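Tryptophan halogenase (PDB 2PYX) probably binds FAD and, as in related flavin-dependent tryptophan halogenases, may halogenate tryptophan or a similar aromatic substrate. Local coordinates at residues A[78-81]-A[82-86]; A[94-98]-A[99-103]; A[418-421]-A[422-425]. One frame throughout, in Å; residues are numbered along the deposited sequence. Where two conformers were deposited one is given.

Read from the N terminus, the three contacts follow one another in series, and none nests within or crosses another. Contact 1 closes the C-terminal turn of helix 77-83, just before the chain enters strand 87-95. Contact 2 is the turn by which the chain leaves that strand on its way to strand 108-112; the centres of contacts 1 and 2 lie about 35 Å apart. Contact 3, far along the sequence, opens helix 421-425 after the long helix 383-413, yet it sits against contact 2. There the carboxylate of Asp100 accepts from the backbone N of Gln418 and Glu419, and Trp97 packs on Trp423, tying the loop after strand 87-95 to the start of helix 421-425.

Contact 1 (A[78-81]-A[82-86]); sequences NDFI and RQCDA
The Arg82 guanidinium has the CB of Asn78 over the centre of one face, 3.6 Å above the plane, and a water in plane at its edge. The Phe80 ring is met obliquely by two groups, the SG of Cys84 and the methyl of Ala86. Together they illustrate how the last turn of an α-helix is finished. Three i to i+4 backbone bonds run in succession, Asn78 O to Arg82 N, Asp79 O to Gln83 N and Phe80 O to Cys84 N, the last the most bent. Asp85 then takes left-handed backbone angles, and the chain turns back so that Ala86 N reaches Ile81 O in a weak but straight bond of 3.3 Å.

Phe80 has its CG anti to the backbone N (chi1 170°), which carries the ring beside the helix end. Its CD1 lies 3.7 Å from Cys84 SG, a sulfur-aromatic contact, and its CE2 is 3.8 Å from Ala86 CB. Tyr170 of strand 169-172 and Phe177 of helix 174-187 meet the same ring edge-to-face, and Cys84 also touches Phe177 and Leu180 of that helix. The Phe80 side chain is about 8 Å from that of Thr17, a predicted FAD-binding residue, so the helix end packs near the probable flavin site. Arg82 runs extended back along the helix, its CG 3.1 Å from Asn78 O, until NH2 reaches Val518 O of helix 511-520. Asp79 is too far for a salt bridge, and a water mediates instead, donating to Asp79 OD1 and accepting from Arg82 NH1. A second water closes the turn, donating to Ile81 O and Ala86 O at 2.8 Å from each.

Contact 2 (A[94-98]-A[99-103]); sequences FINWC and KDPQS
Asn96 and Pro101 meet where a β-strand gives way to a loop, a small example of a turn built without a cross-turn hydrogen bond. Starting at its root, Asn96 CB lies 4.2 Å from Pro101 CG. The next atom, Asn96 CG, is likewise 4.2 Å from Pro101 CG, and so is ND2 at the amide end. The asparagine thus passes one ring carbon loosely, at a slant. Left-handed backbone angles at Asn96 turn the chain out of the strand, and a chi1 of -65° lays the amide alongside Pro101. Trp97 and Cys98 then carry the chain round, and Asn96 O ends 3.7 Å from Lys99 O, two acceptors that cannot bond to each other. Neighbouring residues bond the turn instead: Arg417 NE donates to Asn96 O, and Lys99 N donates to Asp107 OD2. Within the first segment, Phe94 CD1 sits 3.6 Å above one face of the Trp97 indole, toward its rim. Phe94 and Ile95 still belong to strand 87-95, flanked by strands 108-112 and 274-279, and the loop leaves this sheet beside the C-terminal end of helix 383-413.

Contact 3 (A[418-421]-A[422-425]); sequences QEDR and YWRD
Arg424 reaches back from the first turn of helix 421-425 to the loop before it, showing how a side chain of the first turn can fold back and bond to the loop that precedes it. Among the hydrogen bonds, Arg424 NH1 donates to Gln418 O at 2.7 Å, with the acceptor only 2° out of the guanidinium plane. A bend in the chain at chi3 (-61°) folds the group back over the loop. Its NH2 donates to a water that in turn donates to Glu419 O. The helix proper begins with Arg424 N to Asp420 O, 3.2 Å and in the carbonyl plane, and with Asp425 N to Arg421 O at 2.7 Å. Trp423 N makes a weak bond to Asp420 O as well. Asp420 holds the N-cap position, but its carboxylate makes no capping bond.

The charged pair is Arg421 with Asp425, one helical turn on. NH1 of Arg421 lies 2.9 Å from Asp425 OD2 in a salt bridge whose flat groups are steeply inclined, 67° apart. His303 NE2 also bonds to Asp425 OD2, and Arg421 NH2 is held by Ser302 O.

Packing makes up the remainder. One face of the Arg424 guanidinium carries the backbone, with Arg421 N 3.3 Å above its plane. Asp420 CB approaches the edge of the Trp423 indole, 4.0 Å from CD1, while Tyr422 CD2 lies over a face of the same indole.

Chemically, Arg424 bonds Gln418 O directly and reaches Glu419 O through water, while Asp420 O is bonded by N-H groups of the helix. Asp425, paired with Arg421 and bonded to His303, would probably be stabilised as the carboxylate.

Contact 1 (A[78-81]-A[82-86])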
ATOM      1  N   ASN A  78     -11.452 -15.564   7.732  1.00 13.44           N
ATOM      2  CA  ASN A  78     -11.422 -15.730   9.189  1.00 14.69           C
ATOM      3  C   ASN A  78     -10.041 -16.193   9.661  1.00 14.66           C
ATOM      4  O   ASN A  78      -9.503 -15.669  10.645  1.00 16.51           O
ATOM      5  CB  ASN A  78     -12.520 -16.688   9.662  1.00 16.07           C
ATOM      6  CG  ASN A  78     -13.903 -16.225   9.252  1.00 14.80           C
ATOM      7  OD1 ASN A  78     -14.237 -15.044   9.384  1.00 16.05           O
ATOM      8  ND2 ASN A  78     -14.731 -17.164   8.770  1.00 18.43           N
ATOM      9  N   ASP A  79      -9.478 -17.172   8.961  1.00 13.99           N
ATOM     10  CA  ASP A  79      -8.139 -17.667   9.260  1.00 14.51           C
ATOM     11  C   ASP A  79      -7.118 -16.517   9.200  1.00 15.66           C
ATOM     12  O   ASP A  79      -6.290 -16.362  10.070  1.00 15.04           O
ATOM     13  CB  ASP A  79      -7.721 -18.746   8.244  1.00 15.54           C
ATOM     14  CG  ASP A  79      -8.460 -20.061   8.411  1.00 19.56           C
ATOM     15  OD1 ASP A  79      -9.142 -20.286   9.430  1.00 18.97           O
ATOM     16  OD2 ASP A  79      -8.323 -20.905   7.504  1.00 21.73           O
ATOM     17  N   PHE A  80      -7.179 -15.719   8.134  1.00 14.45           N
ATOM     18  CA  PHE A  80      -6.287 -14.570   7.988  1.00 14.17           C
ATOM     19  C   PHE A  80      -6.386 -13.601   9.169  1.00 13.49           C
ATOM     20  O   PHE A  80      -5.383 -13.203   9.783  1.00 13.62           O
ATOM     21  CB  PHE A  80      -6.589 -13.848   6.653  1.00 13.43           C
ATOM     22  CG  PHE A  80      -5.899 -12.518   6.521  1.00 11.64           C
ATOM     23  CD1 PHE A  80      -4.539 -12.444   6.238  1.00 12.84           C
ATOM     24  CD2 PHE A  80      -6.600 -11.325   6.697  1.00 11.17           C
ATOM     25  CE1 PHE A  80      -3.898 -11.220   6.161  1.00 13.09           C
ATOM     26  CE2 PHE A  80      -5.961 -10.114   6.616  1.00 12.29           C
ATOM     27  CZ  PHE A  80      -4.611 -10.045   6.341  1.00 11.62           C
ATOM     28  N   ILE A  81      -7.608 -13.174   9.469  1.00 12.40           N
ATOM     29  CA  ILE A  81      -7.832 -12.195  10.530  1.00 13.95           C
ATOM     30  C   ILE A  81      -7.337 -12.724  11.874  1.00 15.96           C
ATOM     31  O   ILE A  81      -6.665 -12.018  12.634  1.00 15.59           O
ATOM     32  CB  ILE A  81      -9.336 -11.771  10.594  1.00 15.06           C
ATOM     33  CG1 ILE A  81      -9.678 -10.941   9.366  1.00 15.07           C
ATOM     34  CG2 ILE A  81      -9.653 -10.988  11.874  1.00 17.60           C
ATOM     35  CD1 ILE A  81     -11.162 -10.614   9.219  1.00 16.43           C
ATOM     36  N   ARG A  82      -7.651 -13.992  12.140  1.00 14.29           N
ATOM     37  CA  ARG A  82      -7.309 -14.592  13.410  1.00 17.65           C
ATOM     38  C   ARG A  82      -5.807 -14.762  13.536  1.00 18.22           C
ATOM     39  O   ARG A  82      -5.246 -14.467  14.580  1.00 20.88           O
ATOM     40  CB  ARG A  82      -8.025 -15.933  13.549  1.00 15.90           C
ATOM     41  CG  ARG A  82      -9.586 -15.796  13.724  1.00 23.21           C
ATOM     42  CD  ARG A  82     -10.325 -17.113  13.502  1.00 25.11           C
ATOM     43  NE  ARG A  82     -11.794 -17.000  13.599  1.00 30.10           N
ATOM     44  CZ  ARG A  82     -12.648 -17.914  13.122  1.00 28.82           C
ATOM     45  NH1 ARG A  82     -12.192 -19.001  12.506  1.00 36.52           N
ATOM     46  NH2 ARG A  82     -13.960 -17.759  13.250  1.00 26.99           N
ATOM     47  N   GLN A  83      -5.152 -15.217  12.480  1.00 15.33           N
ATOM     48  CA  GLN A  83      -3.732 -15.590  12.549  1.00 16.56           C
ATOM     49  C   GLN A  83      -2.749 -14.429  12.353  1.00 16.48           C
ATOM     50  O   GLN A  83      -1.576 -14.519  12.735  1.00 17.56           O
ATOM     51  CB  GLN A  83      -3.461 -16.732  11.574  1.00 18.76           C
ATOM     52  CG  GLN A  83      -4.195 -18.001  12.007  1.00 24.38           C
ATOM     53  CD  GLN A  83      -4.156 -19.100  10.961  1.00 27.74           C
ATOM     54  OE1 GLN A  83      -3.158 -19.272  10.266  1.00 32.37           O
ATOM     55  NE2 GLN A  83      -5.255 -19.846  10.842  1.00 32.36           N
ATOM     56  N   CYS A  84      -3.213 -13.335  11.743  1.00 14.62           N
ATOM     57  CA  CYS A  84      -2.317 -12.240  11.379  1.00 14.67           C
ATOM     58  C   CYS A  84      -2.538 -10.972  12.199  1.00 15.48           C
ATOM     59  O   CYS A  84      -2.049  -9.895  11.816  1.00 15.87           O
ATOM     60  CB  CYS A  84      -2.452 -11.942   9.876  1.00 16.24           C
ATOM     61  SG  CYS A  84      -2.086 -13.409   8.898  1.00 17.05           S
ATOM     62  N   ASP A  85      -3.285 -11.097  13.294  1.00 15.81           N
ATOM     63  CA  ASP A  85      -3.609  -9.964  14.161  0.50 14.91           C
ATOM     64  C   ASP A  85      -4.155  -8.805  13.333  1.00 16.96           C
ATOM     65  O   ASP A  85      -3.722  -7.675  13.471  1.00 17.87           O
ATOM     66  CB  ASP A  85      -2.369  -9.537  14.966  0.50 15.99           C
ATOM     67  CG  ASP A  85      -2.709  -8.680  16.185  0.50 14.44           C
ATOM     68  OD1 ASP A  85      -3.895  -8.587  16.555  0.50 15.42           O
ATOM     69  OD2 ASP A  85      -1.774  -8.114  16.783  0.50 17.00           O
ATOM     70  N   ALA A  86      -5.116  -9.098  12.482  1.00 16.90           N
ATOM     71  CA  ALA A  86      -5.599  -8.100  11.531  1.00 16.86           C
ATOM     72  C   ALA A  86      -6.836  -7.343  12.018  1.00 17.81           C
ATOM     73  O   ALA A  86      -7.626  -7.842  12.827  1.00 17.34           O
ATOM     74  CB  ALA A  86      -5.915  -8.758  10.218  1.00 17.34           C
TER
HETATM   75  O   HOH W   1      -9.447 -19.901  11.996  0.50 18.98           O
HETATM   76  O   HOH W   2      -7.645 -10.117  14.427  1.00 23.57           O

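Contact 2 (A[94-98]-A[99-103])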
ATOM      1  N   PHE A  94      -5.896  12.011   7.642  1.00 10.53           N
ATOM      2  CA  PHE A  94      -4.770  12.956   7.690  1.00  9.33           C
ATOM      3  C   PHE A  94      -5.132  14.089   8.660  1.00 10.49           C
ATOM      4  O   PHE A  94      -6.106  14.809   8.426  1.00 11.60           O
ATOM      5  CB  PHE A  94      -4.478  13.463   6.287  1.00 10.32           C
ATOM      6  CG  PHE A  94      -3.961  12.380   5.405  1.00  9.39           C
ATOM      7  CD1 PHE A  94      -2.637  11.962   5.494  1.00  9.72           C
ATOM      8  CD2 PHE A  94      -4.799  11.701   4.523  1.00  9.83           C
ATOM      9  CE1 PHE A  94      -2.173  10.912   4.715  1.00  9.49           C
ATOM     10  CE2 PHE A  94      -4.320  10.645   3.742  1.00 10.86           C
ATOM     11  CZ  PHE A  94      -3.003  10.280   3.826  1.00  9.42           C
ATOM     12  N   ILE A  95      -4.324  14.229   9.712  1.00  9.91           N
ATOM     13  CA  ILE A  95      -4.584  15.140  10.807  1.00 11.41           C
ATOM     14  C   ILE A  95      -3.463  16.170  10.805  1.00 10.60           C
ATOM     15  O   ILE A  95      -2.299  15.793  10.795  1.00  9.72           O
ATOM     16  CB  ILE A  95      -4.661  14.351  12.118  1.00 11.77           C
ATOM     17  CG1 ILE A  95      -5.742  13.256  11.984  1.00 13.01           C
ATOM     18  CG2 ILE A  95      -4.939  15.276  13.280  1.00 11.87           C
ATOM     19  CD1 ILE A  95      -5.696  12.232  13.067  1.00 19.23           C
ATOM     20  N   ASN A  96      -3.820  17.449  10.891  1.00 11.50           N
ATOM     21  CA  ASN A  96      -2.893  18.559  11.011  1.00 10.25           C
ATOM     22  C   ASN A  96      -1.941  18.743   9.829  1.00 11.47           C
ATOM     23  O   ASN A  96      -0.903  19.353   9.960  1.00 10.98           O
ATOM     24  CB  ASN A  96      -2.106  18.486  12.328  1.00 11.05           C
ATOM     25  CG  ASN A  96      -2.988  18.649  13.547  1.00 13.19           C
ATOM     26  OD1 ASN A  96      -4.131  19.064  13.434  1.00 17.13           O
ATOM     27  ND2 ASN A  96      -2.472  18.240  14.688  1.00 16.27           N
ATOM     28  N   TRP A  97      -2.339  18.263   8.661  1.00 10.23           N
ATOM     29  CA  TRP A  97      -1.497  18.416   7.481  1.00 11.03           C
ATOM     30  C   TRP A  97      -1.673  19.766   6.816  1.00 10.78           C
ATOM     31  O   TRP A  97      -0.790  20.221   6.089  1.00  9.65           O
ATOM     32  CB  TRP A  97      -1.820  17.319   6.438  1.00  8.85           C
ATOM     33  CG  TRP A  97      -1.158  16.053   6.699  1.00  7.47           C
ATOM     34  CD1 TRP A  97      -1.425  15.125   7.657  1.00 10.78           C
ATOM     35  CD2 TRP A  97      -0.074  15.534   5.925  1.00  8.31           C
ATOM     36  NE1 TRP A  97      -0.538  14.063   7.558  1.00  9.10           N
ATOM     37  CE2 TRP A  97       0.293  14.292   6.482  1.00  8.10           C
ATOM     38  CE3 TRP A  97       0.627  16.018   4.800  1.00  8.68           C
ATOM     39  CZ2 TRP A  97       1.330  13.529   5.960  1.00  8.43           C
ATOM     40  CZ3 TRP A  97       1.651  15.240   4.281  1.00  9.23           C
ATOM     41  CH2 TRP A  97       1.998  14.030   4.867  1.00  8.66           C
ATOM     42  N   CYS A  98      -2.836  20.384   6.976  1.00 11.54           N
ATOM     43  CA  CYS A  98      -3.151  21.585   6.227  1.00 10.97           C
ATOM     44  C   CYS A  98      -2.632  22.913   6.793  1.00 11.97           C
ATOM     45  O   CYS A  98      -2.290  23.832   6.030  1.00 11.36           O
ATOM     46  CB  CYS A  98      -4.652  21.752   6.037  1.00 11.65           C
ATOM     47  SG  CYS A  98      -5.414  20.408   5.146  1.00 13.61           S
ATOM     48  N   LYS A  99      -2.660  23.027   8.126  1.00 11.96           N
ATOM     49  CA  LYS A  99      -2.361  24.308   8.767  1.00 13.73           C
ATOM     50  C   LYS A  99      -1.417  24.093   9.938  1.00 13.03           C
ATOM     51  O   LYS A  99      -1.366  23.019  10.505  1.00 13.17           O
ATOM     52  CB  LYS A  99      -3.658  24.921   9.288  1.00 15.55           C
ATOM     53  CG  LYS A  99      -4.673  25.357   8.231  1.00 19.77           C
ATOM     54  CD  LYS A  99      -6.008  25.609   8.934  1.00 28.68           C
ATOM     55  CE  LYS A  99      -7.156  25.974   8.010  1.00 36.13           C
ATOM     56  NZ  LYS A  99      -8.464  25.931   8.780  1.00 36.82           N
ATOM     57  N   ASP A 100      -0.676  25.148  10.290  1.00 13.84           N
ATOM     58  CA  ASP A 100       0.064  25.143  11.543  1.00 12.64           C
ATOM     59  C   ASP A 100      -0.956  24.930  12.667  1.00 14.50           C
ATOM     60  O   ASP A 100      -1.947  25.674  12.719  1.00 15.58           O
ATOM     61  CB  ASP A 100       0.787  26.464  11.719  1.00 14.66           C
ATOM     62  CG  ASP A 100       1.873  26.648  10.702  1.00 12.89           C
ATOM     63  OD1 ASP A 100       2.794  25.832  10.731  1.00 20.04           O
ATOM     64  OD2 ASP A 100       1.775  27.570   9.901  1.00 17.82           O
ATOM     65  N   PRO A 101      -0.752  23.910  13.505  1.00 14.77           N
ATOM     66  CA  PRO A 101      -1.771  23.559  14.502  1.00 16.95           C
ATOM     67  C   PRO A 101      -2.155  24.685  15.476  1.00 17.16           C
ATOM     68  O   PRO A 101      -1.276  25.425  15.960  1.00 18.65           O
ATOM     69  CB  PRO A 101      -1.161  22.380  15.222  1.00 20.13           C
ATOM     70  CG  PRO A 101      -0.272  21.753  14.185  1.00 19.68           C
ATOM     71  CD  PRO A 101       0.342  22.925  13.528  1.00 14.19           C
ATOM     72  N   GLN A 102      -3.466  24.851  15.668  1.00 17.43           N
ATOM     73  CA  GLN A 102      -4.020  25.780  16.666  1.00 17.35           C
ATOM     74  C   GLN A 102      -4.981  24.965  17.529  1.00 18.49           C
ATOM     75  O   GLN A 102      -5.727  24.111  17.031  1.00 17.50           O
ATOM     76  CB  GLN A 102      -4.736  26.937  16.006  1.00 18.61           C
ATOM     77  CG  GLN A 102      -3.850  28.006  15.385  1.00 18.25           C
ATOM     78  CD  GLN A 102      -4.683  29.103  14.762  1.00 23.96           C
ATOM     79  OE1 GLN A 102      -5.343  28.883  13.745  1.00 31.88           O
ATOM     80  NE2 GLN A 102      -4.715  30.260  15.391  1.00 26.05           N
ATOM     81  N   SER A 103      -5.001  25.230  18.829  1.00 18.57           N
ATOM     82  CA  SER A 103      -5.740  24.396  19.772  1.00 19.58           C
ATOM     83  C   SER A 103      -7.252  24.355  19.531  1.00 18.31           C
ATOM     84  O   SER A 103      -7.911  23.367  19.862  1.00 18.94           O
ATOM     85  CB  SER A 103      -5.475  24.902  21.196  1.00 22.16           C
ATOM     86  OG  SER A 103      -5.757  26.302  21.311  1.00 19.93           O
TER

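Contact 3 (A[418-421]-A[422-425])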
ATOM      1  N   GLN A 418       3.263  27.034   7.575  1.00 14.12           N
ATOM      2  CA  GLN A 418       4.239  28.120   7.399  0.50 15.63           C
ATOM      3  C   GLN A 418       5.317  28.145   8.477  1.00 13.60           C
ATOM      4  O   GLN A 418       6.386  28.709   8.233  1.00 16.82           O
ATOM      5  CB  GLN A 418       3.556  29.495   7.410  0.50 17.09           C
ATOM      6  CG  GLN A 418       2.749  29.820   6.172  0.50 22.77           C
ATOM      7  CD  GLN A 418       3.608  30.081   4.929  0.50 25.89           C
ATOM      8  OE1 GLN A 418       4.839  29.939   4.952  0.50 33.53           O
ATOM      9  NE2 GLN A 418       2.956  30.465   3.837  0.50 36.60           N
ATOM     10  N   GLU A 419       5.084  27.537   9.640  1.00 13.89           N
ATOM     11  CA  GLU A 419       6.020  27.749  10.775  1.00 16.18           C
ATOM     12  C   GLU A 419       7.356  27.044  10.611  1.00 16.56           C
ATOM     13  O   GLU A 419       8.394  27.506  11.135  1.00 15.93           O
ATOM     14  CB  GLU A 419       5.384  27.342  12.105  1.00 19.01           C
ATOM     15  CG  GLU A 419       4.266  28.278  12.516  1.00 27.87           C
ATOM     16  CD  GLU A 419       4.754  29.705  12.667  1.00 42.88           C
ATOM     17  OE1 GLU A 419       5.681  29.908  13.488  1.00 45.28           O
ATOM     18  OE2 GLU A 419       4.230  30.605  11.957  1.00 47.86           O
ATOM     19  N   ASP A 420       7.356  25.935   9.878  1.00 12.15           N
ATOM     20  CA  ASP A 420       8.530  25.096   9.774  1.00  9.97           C
ATOM     21  C   ASP A 420       9.133  25.090   8.374  1.00 10.61           C
ATOM     22  O   ASP A 420       8.431  24.943   7.351  1.00 10.09           O
ATOM     23  CB  ASP A 420       8.187  23.665  10.142  1.00 11.87           C
ATOM     24  CG  ASP A 420       7.645  23.543  11.539  1.00 15.61           C
ATOM     25  OD1 ASP A 420       8.463  23.770  12.477  1.00 14.65           O
ATOM     26  OD2 ASP A 420       6.441  23.214  11.670  1.00 15.38           O
ATOM     27  N   ARG A 421      10.462  25.177   8.335  1.00 10.31           N
ATOM     28  CA  ARG A 421      11.186  25.148   7.053  1.00  8.19           C
ATOM     29  C   ARG A 421      10.816  23.923   6.216  1.00  8.89           C
ATOM     30  O   ARG A 421      10.736  24.023   4.995  1.00  9.19           O
ATOM     31  CB  ARG A 421      12.704  25.185   7.309  1.00  9.23           C
ATOM     32  CG  ARG A 421      13.520  25.223   6.013  1.00  9.32           C
ATOM     33  CD  ARG A 421      15.006  25.358   6.232  1.00  7.61           C
ATOM     34  NE  ARG A 421      15.620  24.223   6.944  1.00  9.02           N
ATOM     35  CZ  ARG A 421      16.171  23.153   6.400  1.00  9.53           C
ATOM     36  NH1 ARG A 421      16.082  22.955   5.098  1.00  9.54           N
ATOM     37  NH2 ARG A 421      16.788  22.264   7.144  1.00  9.49           N
ATOM     38  N   TYR A 422      10.690  22.791   6.880  1.00  8.76           N
ATOM     39  CA  TYR A 422      10.340  21.520   6.205  1.00  7.56           C
ATOM     40  C   TYR A 422       9.120  21.695   5.297  1.00  8.33           C
ATOM     41  O   TYR A 422       9.130  21.305   4.111  1.00  8.53           O
ATOM     42  CB  TYR A 422      10.057  20.439   7.237  1.00  9.53           C
ATOM     43  CG  TYR A 422       9.595  19.110   6.687  1.00  7.70           C
ATOM     44  CD1 TYR A 422      10.505  18.146   6.287  1.00  8.80           C
ATOM     45  CD2 TYR A 422       8.245  18.798   6.650  1.00  7.76           C
ATOM     46  CE1 TYR A 422      10.106  16.893   5.873  1.00  7.67           C
ATOM     47  CE2 TYR A 422       7.817  17.584   6.213  1.00  8.66           C
ATOM     48  CZ  TYR A 422       8.744  16.621   5.820  1.00  8.28           C
ATOM     49  OH  TYR A 422       8.367  15.383   5.389  1.00  8.46           O
ATOM     50  N   TRP A 423       8.075  22.321   5.827  1.00  8.77           N
ATOM     51  CA  TRP A 423       6.827  22.455   5.081  1.00  8.78           C
ATOM     52  C   TRP A 423       6.973  23.496   3.982  1.00  7.39           C
ATOM     53  O   TRP A 423       6.457  23.344   2.870  1.00  9.26           O
ATOM     54  CB  TRP A 423       5.636  22.703   6.040  1.00  8.93           C
ATOM     55  CG  TRP A 423       5.386  21.497   6.849  1.00  7.86           C
ATOM     56  CD1 TRP A 423       5.874  21.192   8.087  1.00  8.81           C
ATOM     57  CD2 TRP A 423       4.619  20.331   6.451  1.00  6.61           C
ATOM     58  NE1 TRP A 423       5.455  19.956   8.488  1.00  9.21           N
ATOM     59  CE2 TRP A 423       4.689  19.397   7.491  1.00 10.05           C
ATOM     60  CE3 TRP A 423       3.855  20.012   5.310  1.00  7.52           C
ATOM     61  CZ2 TRP A 423       4.067  18.151   7.421  1.00  9.07           C
ATOM     62  CZ3 TRP A 423       3.214  18.783   5.273  1.00  6.89           C
ATOM     63  CH2 TRP A 423       3.303  17.882   6.322  1.00  8.86           C
ATOM     64  N   ARG A 424       7.686  24.608   4.266  1.00  8.53           N
ATOM     65  CA  ARG A 424       7.923  25.599   3.263  1.00  8.07           C
ATOM     66  C   ARG A 424       8.743  25.024   2.122  1.00  7.93           C
ATOM     67  O   ARG A 424       8.479  25.303   0.964  1.00  9.54           O
ATOM     68  CB  ARG A 424       8.615  26.857   3.859  1.00 10.52           C
ATOM     69  CG  ARG A 424       7.804  27.520   4.998  1.00 12.36           C
ATOM     70  CD  ARG A 424       8.417  28.857   5.519  1.00 12.89           C
ATOM     71  NE  ARG A 424       9.772  28.698   6.089  1.00 14.82           N
ATOM     72  CZ  ARG A 424      10.054  28.571   7.383  1.00 13.46           C
ATOM     73  NH1 ARG A 424       9.118  28.576   8.323  1.00 16.68           N
ATOM     74  NH2 ARG A 424      11.317  28.455   7.751  1.00 15.89           N
ATOM     75  N   ASP A 425       9.777  24.257   2.449  1.00  7.98           N
ATOM     76  CA  ASP A 425      10.658  23.630   1.432  1.00  8.23           C
ATOM     77  C   ASP A 425       9.863  22.693   0.507  1.00  7.51           C
ATOM     78  O   ASP A 425      10.124  22.671  -0.688  1.00  8.15           O
ATOM     79  CB  ASP A 425      11.729  22.789   2.119  1.00  7.38           C
ATOM     80  CG  ASP A 425      12.876  23.586   2.657  1.00  9.70           C
ATOM     81  OD1 ASP A 425      13.100  24.744   2.185  1.00  9.78           O
ATOM     82  OD2 ASP A 425      13.628  22.987   3.472  1.00  8.00           O
TER
HETATM   83  O   HOH W   3      11.312  28.604  10.744  1.00 30.83           O